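Local coordinates for glycosyl hydrolases family 2, sugar binding domain protein (Bacteroides uniformis str. 3978 T3 ii, PDB 6D1P) that is a gut bacterial beta-glucuronidase of glycoside hydrolase family 2, which probably hydrolyses O-glycosidic bonds to release glucuronic acid from its conjugates, at residues I23-T32 with Y193-F204. Sequence-based numbering, arbitrary orientation.
Sequences IPTDRKQRLT and YVNLVYTPAVHF
Q29 and L196 form the hydrogen-bonded pair of a short antiparallel ladder in which the N-terminal strand 28-30, the outermost of a four-stranded antiparallel sheet, pairs with strand 194-199, in the jelly-roll-like sugar-binding domain of this family 2 glycoside hydrolase. Q29 N gives a nearly straight bond to L196 O (3.0 Å), L196 N returns one to Q29 O, and L31 N reaches V194 O (2.9 Å). Past that last bond a water carries the pairing on, bridging L31 O and V194 N.

On the face bearing R30 and N195, the R30 guanidinium lies flat over the Y193 ring, planes 8° apart, with CZ 3.5 Å from Y193 CE2. An extended chain from CG to NE brings CD over the same ring as a CH-pi contact. E343, at the start of helix 343-356, takes a salt bridge from R30 NH2, and its backbone N bonds Y193 OH, so the outer ends of both side chains tie the sheet to the TIM barrel domain. A leucine in place of Y193 would probably cost the guanidinium its flat support and leave E343 N without its hydroxyl partner.

Further along, V197 is straddled: CG2 meets K28 CB, while CG1, anti to the backbone N (chi1 -178°), reaches T25 CG2 at 3.6 Å. K28 NZ turns back to I23 O and pairs with E110; beyond it, I23 CG2 rests 3.5 Å from T199 CG2.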
# COMPACT_ATOMS: atom_id res chain seq x y z
N ILE A 23 -18.40 -25.56 -15.20
CA ILE A 23 -19.56 -26.21 -15.82
C ILE A 23 -19.29 -26.43 -17.30
O ILE A 23 -18.85 -25.49 -17.98
CB ILE A 23 -20.82 -25.39 -15.61
CG1 ILE A 23 -20.90 -24.86 -14.18
CG2 ILE A 23 -22.03 -26.24 -15.85
CD1 ILE A 23 -20.60 -23.36 -14.05
N PRO A 24 -19.56 -27.61 -17.84
CA PRO A 24 -19.45 -27.81 -19.29
C PRO A 24 -20.66 -27.25 -20.03
O PRO A 24 -21.74 -27.87 -20.05
CB PRO A 24 -19.36 -29.33 -19.44
CG PRO A 24 -19.23 -29.87 -18.04
CD PRO A 24 -19.85 -28.87 -17.14
N THR A 25 -20.51 -26.07 -20.62
CA THR A 25 -21.46 -25.57 -21.61
C THR A 25 -20.72 -24.64 -22.55
O THR A 25 -19.83 -23.89 -22.13
CB THR A 25 -22.66 -24.83 -20.99
OG1 THR A 25 -23.33 -24.11 -22.03
CG2 THR A 25 -22.20 -23.85 -19.92
N ASP A 26 -21.09 -24.69 -23.82
CA ASP A 26 -20.49 -23.81 -24.81
C ASP A 26 -21.02 -22.39 -24.71
O ASP A 26 -20.61 -21.53 -25.49
CB ASP A 26 -20.72 -24.37 -26.21
CG ASP A 26 -20.08 -25.73 -26.40
OD1 ASP A 26 -19.50 -26.24 -25.42
OD2 ASP A 26 -20.16 -26.29 -27.52
N ARG A 27 -21.91 -22.12 -23.76
CA ARG A 27 -22.61 -20.84 -23.64
C ARG A 27 -22.24 -20.18 -22.30
O ARG A 27 -22.81 -20.48 -21.25
CB ARG A 27 -24.15 -21.09 -23.82
CG ARG A 27 -25.05 -19.85 -23.81
CD ARG A 27 -25.73 -19.68 -22.44
NE ARG A 27 -26.92 -18.84 -22.47
CZ ARG A 27 -26.93 -17.53 -22.69
NH1 ARG A 27 -25.80 -16.87 -22.94
NH2 ARG A 27 -28.08 -16.86 -22.69
N LYS A 28 -21.27 -19.25 -22.33
CA LYS A 28 -20.87 -18.51 -21.13
C LYS A 28 -20.41 -17.10 -21.50
O LYS A 28 -19.94 -16.87 -22.62
CB LYS A 28 -19.78 -19.26 -20.36
CG LYS A 28 -18.88 -20.12 -21.23
CD LYS A 28 -17.99 -21.02 -20.38
CE LYS A 28 -18.80 -22.00 -19.55
NZ LYS A 28 -17.92 -22.96 -18.80
N GLN A 29 -20.54 -16.17 -20.55
CA GLN A 29 -20.20 -14.76 -20.77
C GLN A 29 -19.06 -14.33 -19.84
O GLN A 29 -19.15 -14.50 -18.62
CB GLN A 29 -21.43 -13.85 -20.57
CG GLN A 29 -21.09 -12.36 -20.76
CD GLN A 29 -22.25 -11.43 -20.40
OE1 GLN A 29 -23.42 -11.86 -20.44
NE2 GLN A 29 -21.95 -10.18 -20.04
N ARG A 30 -18.00 -13.77 -20.43
CA ARG A 30 -16.92 -13.16 -19.68
C ARG A 30 -17.37 -11.80 -19.16
O ARG A 30 -17.80 -10.94 -19.93
CB ARG A 30 -15.68 -13.00 -20.55
CG ARG A 30 -15.00 -14.27 -20.90
CD ARG A 30 -13.82 -13.99 -21.78
NE ARG A 30 -13.09 -15.22 -22.06
CZ ARG A 30 -12.12 -15.32 -22.96
NH1 ARG A 30 -11.76 -14.25 -23.68
NH2 ARG A 30 -11.52 -16.49 -23.14
N LEU A 31 -17.25 -11.62 -17.84
CA LEU A 31 -17.53 -10.35 -17.18
C LEU A 31 -16.22 -9.57 -17.13
O LEU A 31 -15.44 -9.70 -16.20
CB LEU A 31 -18.08 -10.60 -15.79
CG LEU A 31 -19.24 -11.60 -15.74
CD1 LEU A 31 -19.65 -11.87 -14.33
CD2 LEU A 31 -20.43 -11.08 -16.54
N THR A 32 -15.98 -8.74 -18.14
CA THR A 32 -14.77 -7.93 -18.11
C THR A 32 -15.02 -6.45 -17.79
O THR A 32 -14.10 -5.79 -17.29
CB THR A 32 -14.02 -8.04 -19.45
OG1 THR A 32 -14.74 -7.38 -20.50
CG2 THR A 32 -13.82 -9.50 -19.84
N TYR A 193 -10.22 -14.84 -16.08
CA TYR A 193 -11.58 -14.47 -16.43
C TYR A 193 -12.59 -14.99 -15.42
O TYR A 193 -12.48 -16.11 -14.90
CB TYR A 193 -11.92 -15.01 -17.81
CG TYR A 193 -11.14 -14.33 -18.91
CD1 TYR A 193 -11.26 -12.95 -19.11
CD2 TYR A 193 -10.30 -15.05 -19.75
CE1 TYR A 193 -10.55 -12.32 -20.11
CE2 TYR A 193 -9.60 -14.43 -20.75
CZ TYR A 193 -9.72 -13.06 -20.93
OH TYR A 193 -9.00 -12.43 -21.93
N VAL A 194 -13.58 -14.15 -15.15
CA VAL A 194 -14.79 -14.53 -14.44
C VAL A 194 -15.91 -14.61 -15.47
O VAL A 194 -16.03 -13.72 -16.33
CB VAL A 194 -15.12 -13.54 -13.31
CG1 VAL A 194 -16.34 -14.01 -12.54
CG2 VAL A 194 -13.94 -13.41 -12.38
N ASN A 195 -16.71 -15.67 -15.39
CA ASN A 195 -17.77 -15.95 -16.35
C ASN A 195 -19.12 -16.02 -15.64
O ASN A 195 -19.23 -16.60 -14.56
CB ASN A 195 -17.52 -17.27 -17.09
CG ASN A 195 -16.17 -17.30 -17.74
OD1 ASN A 195 -15.80 -16.35 -18.46
ND2 ASN A 195 -15.41 -18.35 -17.49
N LEU A 196 -20.13 -15.43 -16.26
CA LEU A 196 -21.52 -15.66 -15.89
C LEU A 196 -22.07 -16.81 -16.72
O LEU A 196 -21.95 -16.80 -17.95
CB LEU A 196 -22.35 -14.39 -16.11
CG LEU A 196 -23.82 -14.45 -15.71
CD1 LEU A 196 -23.96 -14.69 -14.22
CD2 LEU A 196 -24.52 -13.16 -16.14
N VAL A 197 -22.63 -17.82 -16.06
CA VAL A 197 -22.95 -19.08 -16.73
C VAL A 197 -24.32 -19.58 -16.29
O VAL A 197 -24.59 -19.68 -15.08
CB VAL A 197 -21.87 -20.16 -16.48
CG1 VAL A 197 -22.21 -21.45 -17.24
CG2 VAL A 197 -20.50 -19.65 -16.89
N TYR A 198 -25.16 -19.90 -17.26
CA TYR A 198 -26.50 -20.43 -17.04
C TYR A 198 -26.56 -21.89 -17.50
O TYR A 198 -26.01 -22.24 -18.55
CB TYR A 198 -27.55 -19.64 -17.81
CG TYR A 198 -27.53 -18.13 -17.65
CD1 TYR A 198 -27.90 -17.55 -16.45
CD2 TYR A 198 -27.21 -17.30 -18.71
CE1 TYR A 198 -27.92 -16.17 -16.29
CE2 TYR A 198 -27.23 -15.91 -18.57
CZ TYR A 198 -27.59 -15.36 -17.35
OH TYR A 198 -27.62 -13.99 -17.17
N THR A 199 -27.24 -22.72 -16.73
CA THR A 199 -27.44 -24.13 -17.06
C THR A 199 -28.86 -24.53 -16.68
O THR A 199 -29.48 -23.89 -15.82
CB THR A 199 -26.45 -25.06 -16.34
OG1 THR A 199 -26.50 -24.83 -14.93
CG2 THR A 199 -25.05 -24.84 -16.84
N PRO A 200 -29.40 -25.58 -17.30
CA PRO A 200 -30.72 -26.09 -16.90
C PRO A 200 -30.68 -26.72 -15.52
O PRO A 200 -29.63 -26.99 -14.94
CB PRO A 200 -31.03 -27.14 -17.98
CG PRO A 200 -30.17 -26.80 -19.11
CD PRO A 200 -28.92 -26.23 -18.53
N ALA A 201 -31.88 -26.98 -14.99
CA ALA A 201 -32.00 -27.70 -13.72
C ALA A 201 -31.23 -29.01 -13.76
O ALA A 201 -30.66 -29.43 -12.75
CB ALA A 201 -33.48 -27.96 -13.41
N VAL A 202 -31.22 -29.67 -14.91
CA VAL A 202 -30.42 -30.87 -15.13
C VAL A 202 -29.43 -30.54 -16.23
O VAL A 202 -29.80 -29.95 -17.25
CB VAL A 202 -31.30 -32.08 -15.48
CG1 VAL A 202 -30.46 -33.25 -15.96
CG2 VAL A 202 -32.14 -32.49 -14.26
N HIS A 203 -28.17 -30.91 -16.02
CA HIS A 203 -27.04 -30.35 -16.74
C HIS A 203 -25.88 -31.32 -16.66
O HIS A 203 -25.87 -32.22 -15.81
CB HIS A 203 -26.62 -29.01 -16.13
CG HIS A 203 -26.46 -29.08 -14.64
ND1 HIS A 203 -27.44 -28.68 -13.76
CD2 HIS A 203 -25.45 -29.57 -13.88
CE1 HIS A 203 -27.03 -28.90 -12.52
NE2 HIS A 203 -25.83 -29.44 -12.57
N PHE A 204 -24.90 -31.13 -17.53
CA PHE A 204 -23.67 -31.90 -17.42
C PHE A 204 -22.85 -31.38 -16.25
O PHE A 204 -22.61 -30.17 -16.13
CB PHE A 204 -22.86 -31.80 -18.71
CG PHE A 204 -23.65 -32.09 -19.94
CD1 PHE A 204 -24.12 -33.36 -20.20
CD2 PHE A 204 -23.93 -31.08 -20.84
CE1 PHE A 204 -24.85 -33.63 -21.33
CE2 PHE A 204 -24.67 -31.34 -21.99
CZ PHE A 204 -25.13 -32.62 -22.23
O HOH W 1 -24.45 -19.61 -19.59
O HOH W 2 -13.52 -17.07 -20.43
O HOH W 3 -13.26 -11.57 -16.16